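Local structure of Lmo2470 protein (Listeria monocytogenes EGD-e, 5HL3) at residues G267-Q272 / C280-P285. The protein is a calcium-binding leucine-rich-repeat internalin that interacts with afadin and facilitates the crossing of basement membranes by Listeria. Sequence-based numbering, arbitrary orientation.
Sequences GELPDQ and CTIDLP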
# COMPACT_ATOMS: atom_id res chain seq x y z
N GLY A 267 10.30 -15.63 12.46
CA GLY A 267 9.67 -15.52 13.75
C GLY A 267 10.59 -15.88 14.87
O GLY A 267 11.69 -16.38 14.66
N GLU A 268 10.10 -15.61 16.07
CA GLU A 268 10.82 -15.89 17.31
C GLU A 268 9.96 -16.83 18.14
O GLU A 268 8.74 -16.60 18.30
CB GLU A 268 11.07 -14.60 18.11
CG GLU A 268 11.84 -13.51 17.38
CD GLU A 268 13.31 -13.80 17.08
OE1 GLU A 268 14.08 -14.27 17.96
OE2 GLU A 268 13.74 -13.45 15.97
N LEU A 269 10.58 -17.89 18.65
CA LEU A 269 9.89 -18.85 19.51
C LEU A 269 10.31 -18.64 20.98
O LEU A 269 11.26 -17.90 21.26
CB LEU A 269 10.13 -20.28 19.02
CG LEU A 269 9.93 -20.49 17.53
CD1 LEU A 269 10.17 -21.93 17.15
CD2 LEU A 269 8.53 -20.05 17.13
N PRO A 270 9.62 -19.29 21.92
CA PRO A 270 9.96 -19.04 23.32
C PRO A 270 11.36 -19.52 23.76
O PRO A 270 11.89 -20.50 23.22
CB PRO A 270 8.86 -19.84 24.08
CG PRO A 270 7.73 -19.89 23.11
CD PRO A 270 8.41 -20.12 21.80
N ASP A 271 11.94 -18.80 24.71
CA ASP A 271 13.18 -19.24 25.33
C ASP A 271 12.96 -20.62 25.97
O ASP A 271 11.89 -20.89 26.51
CB ASP A 271 13.63 -18.28 26.46
CG ASP A 271 13.92 -16.87 26.01
OD1 ASP A 271 14.24 -16.63 24.83
OD2 ASP A 271 13.79 -15.96 26.86
N GLN A 272 13.98 -21.45 25.94
CA GLN A 272 13.95 -22.71 26.67
C GLN A 272 15.21 -22.91 27.49
O GLN A 272 16.28 -22.44 27.14
CB GLN A 272 13.80 -23.89 25.73
CG GLN A 272 12.48 -23.93 25.01
CD GLN A 272 12.24 -25.28 24.35
OE1 GLN A 272 12.49 -26.33 24.96
NE2 GLN A 272 11.77 -25.27 23.11
N CYS A 280 15.78 -30.71 22.02
CA CYS A 280 14.95 -29.54 22.20
C CYS A 280 13.79 -29.61 21.20
O CYS A 280 14.00 -29.74 20.00
CB CYS A 280 15.79 -28.30 21.97
SG CYS A 280 14.91 -26.76 22.29
N THR A 281 12.57 -29.52 21.73
CA THR A 281 11.36 -29.65 20.91
C THR A 281 10.61 -28.33 20.91
O THR A 281 10.53 -27.65 21.92
CB THR A 281 10.50 -30.81 21.45
OG1 THR A 281 11.25 -32.03 21.33
CG2 THR A 281 9.21 -30.93 20.71
N ILE A 282 10.06 -27.98 19.76
CA ILE A 282 9.30 -26.75 19.56
C ILE A 282 7.93 -27.03 18.95
O ILE A 282 7.73 -28.02 18.23
CB ILE A 282 10.04 -25.74 18.61
CG1 ILE A 282 10.32 -26.36 17.22
CG2 ILE A 282 11.32 -25.25 19.26
CD1 ILE A 282 10.73 -25.38 16.14
N ASP A 283 7.02 -26.10 19.23
CA ASP A 283 5.76 -25.99 18.51
C ASP A 283 6.00 -25.04 17.33
O ASP A 283 6.77 -24.08 17.43
CB ASP A 283 4.67 -25.39 19.41
CG ASP A 283 4.28 -26.27 20.55
OD1 ASP A 283 4.42 -27.50 20.49
OD2 ASP A 283 3.78 -25.70 21.55
N LEU A 284 5.37 -25.32 16.20
CA LEU A 284 5.46 -24.41 15.04
C LEU A 284 4.24 -24.57 14.19
O LEU A 284 4.29 -25.20 13.14
CB LEU A 284 6.76 -24.62 14.27
CG LEU A 284 7.13 -23.56 13.22
CD1 LEU A 284 7.11 -22.17 13.80
CD2 LEU A 284 8.49 -23.90 12.61
N PRO A 285 3.11 -23.99 14.64
CA PRO A 285 1.85 -24.27 13.97
C PRO A 285 1.86 -23.95 12.48
O PRO A 285 1.29 -24.70 11.69
CB PRO A 285 0.83 -23.45 14.77
CG PRO A 285 1.42 -23.41 16.16
CD PRO A 285 2.90 -23.23 15.90
O HOH W 1 12.18 -29.08 24.52
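In the DUF3244 (E-set clan) region of this internalin, the strand 265-274 and the strand 280-283, the two outermost of a seven-stranded mixed sheet, face each other through side chains, a worked example of strands joined without backbone pairing: Leu269 and Gln272 of one meet Cys280, Thr281, Ile282 and Leu284 on the other side. The two segments run roughly antiparallel, their directions 159° apart, yet the nearest alpha carbons, those of Leu269 and Ile282, are still 7.9 Å from each other, too far for main-chain hydrogen bonds. One end of the gap is filled by aliphatic side chains. Leu269 divides its two methyls between neighbours: CD1 meets CD1 of Ile282 at 3.6 Å, and CD2 approaches CD1 of Leu284 at 4.2 Å, the leucine crossing each partner at about a right angle. At the other end, the side-chain amide of Gln272 reaches the backbone of Thr281. Its chain is extended beyond CG (chi2 -166°), which carries the amide to the opposite main chain, where NE2 donates to O of Thr281 over 2.9 Å. The N-H points fairly straight at its acceptor (157°), although the nitrogen sits above the carbonyl plane. OE1 of the same amide accepts from a water at 2.8 Å, and that water in turn accepts from the backbone N of Thr281, so both ends of the amide are tied to one residue and its rotation is probably fixed. SG of Cys280 lies against the amide, 3.6 Å from NE2. Beside 265-274 runs the parallel strand 350-360, whose backbone bonds to Leu269 and Gln272 and whose Trp356 touches Cys280 and Ile282, while strand 323-326 flanks 280-283 on its paired side and Leu284 occupies the N-cap position, just before the helix 285-292.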